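Local atomic coordinates of putative streptothricin acetyltransferase (Bacillus anthracis, PDB entry 3PP9), a protein that probably transfers an acetyl group from acetyl coenzyme A to streptothricin-type antibiotics. Residues K126-A129 against N133-G136; N68-I71 against I77-I80; L82-I87 against K110-L115. One frame throughout, in Å; residues are numbered along the deposited sequence. Where two conformers were deposited one is given.

In the fold
Followed from the N terminus, the three contacts come in series, and none nests in or crosses another. Interaction 2 comes first: the short 3-10 segment at 68-71 folds back over the start of strand 76-83, closing the loop that leads into it. Interaction 3 begins where that strand ends, in the hairpin 82-87, and reaches across to 110-115, the cofactor-binding loop ahead of helix 117-131. Interaction 1 closes last, where the end of that helix is tied to the segment entering strand 136-142. Trp128 of interaction 1 packs on Ile77 and Tyr79 of interaction 2, joining helix to sheet, while Ile80 of interaction 2 touches Ile87 of interaction 3 on the neighbouring strand.

Interaction 1. Residues K126-A129 against N133-G136; sequences KQWA and NMPG
Selenomethionine Met134 lays its side chain along the end of helix 117-131 and finishes on the Trp128 indole. Its CB points at the helix and sits 4.0 Å from Ala129 CB and 3.3 Å from Ala129 O. CG stays beside the same carbonyl, 3.8 Å from Ala129 O. SE comes next, 4.1 Å from Ala129 CA and 3.7 Å from Trp128 CZ3, meeting the six-membered ring obliquely in a Met-aromatic contact. A bend at chi3 of Met134 (-104°) then carries its methyl CE over the ring face, where it makes a CH-pi contact 3.7 Å from the centroid of the Trp128 six-membered ring and 14° off its normal. With its CG anti to the backbone N, the Trp128 ring comes down beside the helix to meet the methyl. Ala101 of strand 101-108 touches Trp128, Ala129 and Met134 alike, so the three side chains share one buried corner between helix and sheet. The backbone fixes the start of the path: Met134 N donates to Ala129 O at 2.9 Å, with an N-H...O angle of 159°. Asn133, between the helix and Met134, has positive phi, and its own N bonds to Lys130 O. This pair of bonds, with the positive-phi C-prime residue, is the Schellman motif, here ending helix 117-131 of the GNAT fold just before strand 136-142.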
# COMPACT_ATOMS: atom_id res chain seq x y z
N LYS A 126 -16.19 12.40 -3.19
CA LYS A 126 -17.19 11.35 -3.11
C LYS A 126 -18.01 11.32 -4.39
O LYS A 126 -18.33 10.25 -4.88
CB LYS A 126 -18.08 11.47 -1.87
CG LYS A 126 -17.34 11.30 -0.58
CD LYS A 126 -18.24 11.18 0.64
CE LYS A 126 -19.13 12.37 0.88
NZ LYS A 126 -19.95 12.15 2.12
N GLN A 127 -18.38 12.49 -4.91
CA GLN A 127 -19.15 12.56 -6.16
C GLN A 127 -18.36 11.93 -7.31
O GLN A 127 -18.89 11.15 -8.09
CB GLN A 127 -19.49 14.01 -6.53
CG GLN A 127 -20.43 14.74 -5.58
CD GLN A 127 -21.88 14.34 -5.74
OE1 GLN A 127 -22.76 14.88 -5.07
NE2 GLN A 127 -22.14 13.41 -6.65
N TRP A 128 -17.08 12.26 -7.40
CA TRP A 128 -16.22 11.72 -8.44
C TRP A 128 -16.14 10.20 -8.34
O TRP A 128 -16.29 9.48 -9.33
CB TRP A 128 -14.83 12.34 -8.34
CG TRP A 128 -13.86 11.84 -9.37
CD1 TRP A 128 -13.76 12.28 -10.67
CD2 TRP A 128 -12.82 10.87 -9.19
NE1 TRP A 128 -12.75 11.60 -11.31
CE2 TRP A 128 -12.14 10.75 -10.42
CE3 TRP A 128 -12.38 10.12 -8.10
CZ2 TRP A 128 -11.06 9.90 -10.59
CZ3 TRP A 128 -11.32 9.26 -8.28
CH2 TRP A 128 -10.66 9.16 -9.52
N ALA A 129 -15.95 9.70 -7.12
CA ALA A 129 -15.87 8.27 -6.88
C ALA A 129 -17.15 7.61 -7.35
O ALA A 129 -17.13 6.62 -8.07
CB ALA A 129 -15.66 8.01 -5.40
N ASN A 133 -18.22 4.71 -10.43
CA ASN A 133 -18.63 3.40 -9.93
C ASN A 133 -17.67 2.79 -8.91
O ASN A 133 -17.53 1.56 -8.80
CB ASN A 133 -18.86 2.45 -11.10
CG ASN A 133 -19.95 2.95 -12.03
OD1 ASN A 133 -21.01 3.39 -11.58
ND2 ASN A 133 -19.72 2.83 -13.33
N MSE A 134 -17.02 3.68 -8.17
CA MSE A 134 -16.09 3.30 -7.13
C MSE A 134 -16.90 3.15 -5.85
O MSE A 134 -17.71 4.02 -5.52
CB MSE A 134 -15.03 4.37 -7.01
CG MSE A 134 -14.08 4.35 -8.20
SE MSE A 134 -12.82 5.84 -8.22
CE MSE A 134 -13.70 6.90 -9.63
N PRO A 135 -16.68 2.06 -5.11
CA PRO A 135 -17.47 1.80 -3.91
C PRO A 135 -17.09 2.53 -2.63
O PRO A 135 -17.76 2.34 -1.61
CB PRO A 135 -17.32 0.29 -3.75
CG PRO A 135 -15.95 0.01 -4.24
CD PRO A 135 -15.75 0.95 -5.41
N GLY A 136 -16.05 3.36 -2.67
CA GLY A 136 -15.64 4.10 -1.49
C GLY A 136 -14.41 4.93 -1.78
O GLY A 136 -13.97 5.01 -2.94

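Interaction 2. Residues N68-I71 against I77-I80; sequences NEYI and IIYI
A link between Tyr70 and Ile78 runs through one water: it lies 2.8 Å from Tyr70 O, to which it can donate, and accepts from Ile78 N at 2.9 Å. No direct hydrogen bond joins the two segments, so this water spans their backbones where the 3-10 segment comes up to the strand. Beside it the chains come close enough for Tyr70 O to stand 3.7 Å from Ile77 CA. The main apolar contact is Tyr70 against Ile78, the two side chains set roughly perpendicular. Tyr70 CB meets the ethyl branch of Ile78, 3.5 Å from CG1 and 3.6 Å from CD1. That branch is aimed at the tyrosine because Ile78 CG1 stands beside its backbone N (chi1 -70°), and CD1 continues to the ring, 3.8 Å from Tyr70 CG. Strand 76-83 lies between strands 7-10 and 86-95 in the antiparallel part of the GNAT sheet: Ile77 and Tyr79 bond to Leu93 and Ile91 on one neighbour, while on the other side Ile80 bonds to Arg9 of strand 7-10 and Ile78 to Leu11 just beyond it. The side chains alternate between faces as well. Ile77 and Tyr79 pack on helix 117-131, through Trp128 and Gln124, whereas Ile78 turns to the opposite face, where Tyr70 covers it and both touch Val92. The tyrosine ring also borders the strand backbone: Ile77 N lies in the plane of the ring at its edge, 3.9 Å from Tyr70 CD2.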
# COMPACT_ATOMS: atom_id res chain seq x y z
N ASN A 68 0.01 18.46 -13.64
CA ASN A 68 -0.32 18.16 -15.04
C ASN A 68 -0.62 16.68 -15.31
O ASN A 68 -1.31 16.35 -16.27
CB ASN A 68 0.84 18.63 -15.94
CG ASN A 68 0.49 18.63 -17.41
OD1 ASN A 68 1.23 18.11 -18.24
ND2 ASN A 68 -0.65 19.21 -17.74
N GLU A 69 -0.10 15.80 -14.47
CA GLU A 69 -0.34 14.36 -14.61
C GLU A 69 -1.77 13.97 -14.31
O GLU A 69 -2.18 12.85 -14.62
CB GLU A 69 0.55 13.57 -13.64
CG GLU A 69 2.03 13.71 -13.88
CD GLU A 69 2.86 12.86 -12.92
OE1 GLU A 69 2.29 12.15 -12.06
OE2 GLU A 69 4.10 12.89 -13.05
N TYR A 70 -2.53 14.90 -13.74
CA TYR A 70 -3.92 14.66 -13.34
C TYR A 70 -4.92 15.37 -14.22
O TYR A 70 -6.11 15.31 -13.95
CB TYR A 70 -4.13 15.05 -11.87
CG TYR A 70 -3.37 14.14 -10.94
CD1 TYR A 70 -2.02 14.29 -10.73
CD2 TYR A 70 -4.02 13.10 -10.28
CE1 TYR A 70 -1.33 13.43 -9.89
CE2 TYR A 70 -3.33 12.24 -9.45
CZ TYR A 70 -1.99 12.41 -9.25
OH TYR A 70 -1.31 11.56 -8.43
N ILE A 71 -4.45 16.02 -15.27
CA ILE A 71 -5.35 16.71 -16.19
C ILE A 71 -5.67 15.82 -17.37
O ILE A 71 -4.78 15.17 -17.94
CB ILE A 71 -4.73 18.06 -16.65
CG1 ILE A 71 -4.61 18.98 -15.44
CG2 ILE A 71 -5.62 18.70 -17.72
CD1 ILE A 71 -3.97 20.33 -15.69
N ILE A 77 -7.78 12.69 -11.05
CA ILE A 77 -8.22 14.05 -11.19
C ILE A 77 -7.80 14.89 -10.02
O ILE A 77 -7.46 14.35 -8.97
CB ILE A 77 -9.80 14.04 -11.23
CG1 ILE A 77 -10.42 15.36 -11.67
CG2 ILE A 77 -10.38 13.64 -9.87
CD1 ILE A 77 -11.95 15.19 -12.01
N ILE A 78 -7.77 16.20 -10.23
CA ILE A 78 -7.53 17.18 -9.16
C ILE A 78 -8.70 18.17 -9.13
O ILE A 78 -9.18 18.63 -10.18
CB ILE A 78 -6.21 17.95 -9.32
CG1 ILE A 78 -5.06 16.99 -9.05
CG2 ILE A 78 -6.15 19.13 -8.35
CD1 ILE A 78 -3.65 17.57 -9.28
N TYR A 79 -9.22 18.41 -7.93
CA TYR A 79 -10.23 19.45 -7.75
C TYR A 79 -9.57 20.55 -6.96
O TYR A 79 -8.83 20.28 -6.02
CB TYR A 79 -11.48 18.97 -7.03
CG TYR A 79 -12.32 18.03 -7.83
CD1 TYR A 79 -13.22 18.51 -8.77
CD2 TYR A 79 -12.26 16.67 -7.63
CE1 TYR A 79 -14.00 17.65 -9.52
CE2 TYR A 79 -13.06 15.81 -8.36
CZ TYR A 79 -13.92 16.30 -9.29
OH TYR A 79 -14.72 15.43 -10.03
N ILE A 80 -9.84 21.79 -7.35
CA ILE A 80 -9.32 22.95 -6.64
C ILE A 80 -10.44 23.72 -5.96
O ILE A 80 -11.58 23.74 -6.43
CB ILE A 80 -8.53 23.94 -7.58
CG1 ILE A 80 -9.35 24.36 -8.81
CG2 ILE A 80 -7.22 23.30 -8.01
CD1 ILE A 80 -8.68 25.41 -9.75
O HOH W 1 -7.61 17.37 -12.91

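Interaction 3. Residues L82-I87 against K110-L115; sequences LLHNQI and KKYRTL. With ACO (acetyl coenzyme *a), chain D.
The loop that grips the pyrophosphate of acetyl coenzyme A carries Tyr112 at its start, and this ring reaches out to the hairpin 82-87, at Leu83 and His84. His84 and Tyr112 reach toward one another from the two loops. In the conformer of His84 given, NE2 stands 2.8 Å from Tyr112 OH, which lies in the plane of the imidazole at its edge. The bond is weak, bent to 129°, and either partner could donate; a second conformer of His84 makes it more doubtful still. The two rings form an oblique pair, their planes inclined at 52°. Leu83 adds a looser apolar touch, its CD2 lying 4.4 Å from Tyr112 CE1. The hairpin is closed by a type I' turn from Leu83 to Gln86, with His84 and Asn85 at its corners. A type II turn from Tyr112 to Leu115 holds the first residues of the Arg-x-x-Gly-x-Gly sequence of the GNAT cofactor loop, which starts at Arg113. Here Thr114 N donates to cofactor O4A at 2.8 Å, nearly straight at 163°, and Gly116 N and Gly118 N also bond to the cofactor. Thr114 OG1 turns back to Arg113 O at 2.6 Å. Arg113 extends from CG to NE alongside the pantetheine arm. Cofactor C7P lies 3.5 Å above the centre of its guanidinium, and Lys110 CA backs the opposite face. Bonds from NE to Val108 O and from NH1 to Ser25 O hold this flat group against the cofactor.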
# COMPACT_ATOMS: atom_id res chain seq x y z
N LEU A 82 -11.59 27.42 -4.88
CA LEU A 82 -11.39 28.81 -5.21
C LEU A 82 -12.21 29.73 -4.32
O LEU A 82 -13.42 29.55 -4.19
CB LEU A 82 -11.83 29.06 -6.67
CG LEU A 82 -10.90 28.42 -7.70
CD1 LEU A 82 -11.66 28.12 -8.99
CD2 LEU A 82 -9.72 29.34 -7.93
N LEU A 83 -11.54 30.74 -3.77
CA LEU A 83 -12.18 31.74 -2.92
C LEU A 83 -11.54 33.07 -3.29
O LEU A 83 -10.32 33.16 -3.37
CB LEU A 83 -11.94 31.45 -1.43
CG LEU A 83 -12.81 32.36 -0.55
CD1 LEU A 83 -14.29 32.04 -0.74
CD2 LEU A 83 -12.43 32.23 0.91
N HIS A 84 -12.36 34.10 -3.48
CA HIS A 84 -11.89 35.45 -3.87
C HIS A 84 -10.78 35.45 -4.91
O HIS A 84 -9.72 36.04 -4.71
CB HIS A 84 -11.55 36.38 -2.68
CG HIS A 84 -10.56 35.82 -1.70
ND1 HIS A 84 -9.20 35.80 -1.93
CD2 HIS A 84 -10.73 35.36 -0.44
CE1 HIS A 84 -8.58 35.29 -0.88
NE2 HIS A 84 -9.49 35.03 0.04
N ASN A 85 -11.04 34.78 -6.03
CA ASN A 85 -10.09 34.68 -7.16
C ASN A 85 -8.77 33.98 -6.87
O ASN A 85 -7.79 34.16 -7.61
CB ASN A 85 -9.81 36.07 -7.76
CG ASN A 85 -11.08 36.80 -8.19
OD1 ASN A 85 -11.10 38.03 -8.30
ND2 ASN A 85 -12.16 36.05 -8.41
N GLN A 86 -8.71 33.14 -5.85
CA GLN A 86 -7.47 32.48 -5.53
C GLN A 86 -7.70 31.02 -5.17
O GLN A 86 -8.69 30.67 -4.55
CB GLN A 86 -6.78 33.16 -4.34
CG GLN A 86 -6.42 34.63 -4.52
CD GLN A 86 -5.87 35.26 -3.25
OE1 GLN A 86 -5.78 36.48 -3.14
NE2 GLN A 86 -5.51 34.43 -2.28
N ILE A 87 -6.77 30.17 -5.58
CA ILE A 87 -6.82 28.77 -5.22
C ILE A 87 -6.33 28.69 -3.76
O ILE A 87 -5.21 29.10 -3.44
CB ILE A 87 -5.92 27.92 -6.13
CG1 ILE A 87 -6.45 27.97 -7.57
CG2 ILE A 87 -5.82 26.46 -5.60
CD1 ILE A 87 -5.50 27.37 -8.61
N LYS A 110 -2.88 26.91 4.91
CA LYS A 110 -2.87 27.04 6.37
C LYS A 110 -3.79 28.11 6.93
O LYS A 110 -4.58 27.83 7.84
CB LYS A 110 -1.44 27.25 6.90
CG LYS A 110 -1.36 27.17 8.42
CD LYS A 110 0.08 27.19 8.93
CE LYS A 110 0.73 28.54 8.75
NZ LYS A 110 2.16 28.57 9.21
N LYS A 111 -3.77 29.30 6.35
CA LYS A 111 -4.58 30.36 6.90
C LYS A 111 -6.09 30.16 6.82
O LYS A 111 -6.81 30.80 7.56
CB LYS A 111 -4.21 31.72 6.28
CG LYS A 111 -4.70 31.92 4.89
CD LYS A 111 -4.34 33.32 4.34
CE LYS A 111 -2.85 33.49 4.04
NZ LYS A 111 -2.44 32.65 2.88
N TYR A 112 -6.56 29.25 5.96
CA TYR A 112 -7.98 29.02 5.79
C TYR A 112 -8.52 27.73 6.40
O TYR A 112 -9.68 27.37 6.15
CB TYR A 112 -8.34 29.02 4.30
CG TYR A 112 -8.09 30.34 3.61
CD1 TYR A 112 -8.94 31.39 3.79
CD2 TYR A 112 -7.00 30.52 2.76
CE1 TYR A 112 -8.73 32.60 3.17
CE2 TYR A 112 -6.77 31.74 2.14
CZ TYR A 112 -7.65 32.77 2.35
OH TYR A 112 -7.47 34.01 1.75
N ARG A 113 -7.70 27.02 7.16
CA ARG A 113 -8.17 25.77 7.76
C ARG A 113 -9.17 25.97 8.88
O ARG A 113 -9.21 27.01 9.53
CB ARG A 113 -7.00 24.96 8.27
CG ARG A 113 -6.07 24.49 7.17
CD ARG A 113 -4.88 23.73 7.72
NE ARG A 113 -3.84 23.66 6.69
CZ ARG A 113 -2.56 23.45 6.92
NH1 ARG A 113 -2.14 23.21 8.16
NH2 ARG A 113 -1.71 23.51 5.92
N THR A 114 -9.95 24.91 9.09
CA THR A 114 -11.02 24.77 10.09
C THR A 114 -12.30 25.56 9.74
O THR A 114 -13.20 25.72 10.58
CB THR A 114 -10.57 25.13 11.53
OG1 THR A 114 -10.50 26.54 11.71
CG2 THR A 114 -9.23 24.45 11.86
N LEU A 115 -12.38 26.01 8.49
CA LEU A 115 -13.51 26.79 7.97
C LEU A 115 -14.37 26.03 6.95
O LEU A 115 -15.16 26.64 6.22
CB LEU A 115 -12.98 28.10 7.36
CG LEU A 115 -12.26 29.01 8.35
CD1 LEU A 115 -11.64 30.22 7.63
CD2 LEU A 115 -13.17 29.47 9.50
N1A ACO D . -8.41 18.90 14.87
C2A ACO D . -9.63 18.39 15.11
N3A ACO D . -10.63 18.42 14.22
C4A ACO D . -10.42 18.98 12.99
C5A ACO D . -9.12 19.56 12.68
C6A ACO D . -8.09 19.50 13.71
N6A ACO D . -6.87 20.03 13.45
N7A ACO D . -9.18 20.05 11.44
C8A ACO D . -10.43 19.81 10.98
N9A ACO D . -11.16 19.17 11.91
C1B ACO D . -12.58 18.78 11.82
C2B ACO D . -13.40 20.07 11.91
O2B ACO D . -13.67 20.54 13.24
C3B ACO D . -14.66 19.72 11.15
O3B ACO D . -15.57 19.09 12.04
P3B ACO D . -17.15 19.39 12.03
O7A ACO D . -17.61 18.94 10.66
O8A ACO D . -17.22 20.88 12.27
O9A ACO D . -17.63 18.53 13.18
C4B ACO D . -14.19 18.73 10.11
O4B ACO D . -12.95 18.17 10.59
C5B ACO D . -13.99 19.39 8.76
O5B ACO D . -12.89 20.29 8.85
P1A ACO D . -12.59 21.34 7.68
O1A ACO D . -12.64 22.75 8.24
O2A ACO D . -13.47 20.98 6.52
O3A ACO D . -11.05 20.94 7.36
P2A ACO D . -9.94 21.87 6.70
O4A ACO D . -9.19 22.47 7.85
O5A ACO D . -10.49 22.79 5.64
O6A ACO D . -9.01 20.81 5.91
CBP ACO D . -7.07 19.40 6.06
CCP ACO D . -8.49 19.66 6.55
CDP ACO D . -6.57 18.09 6.65
CEP ACO D . -7.07 19.32 4.53
CAP ACO D . -6.15 20.55 6.49
OAP ACO D . -5.96 20.50 7.93
C9P ACO D . -4.78 20.51 5.87
O9P ACO D . -4.59 20.90 4.75
N8P ACO D . -3.76 20.03 6.59
C7P ACO D . -2.38 20.00 6.10
C6P ACO D . -2.15 19.03 4.98
C5P ACO D . -2.55 17.65 5.44
O5P ACO D . -2.28 17.25 6.55
N4P ACO D . -3.22 16.91 4.58
C3P ACO D . -3.67 15.56 4.85
C2P ACO D . -2.47 14.65 4.64
S1P ACO D . -2.96 12.95 4.39
C ACO D . -3.46 12.95 2.78
O ACO D . -3.44 13.98 2.13
CH3 ACO D . -3.93 11.68 2.17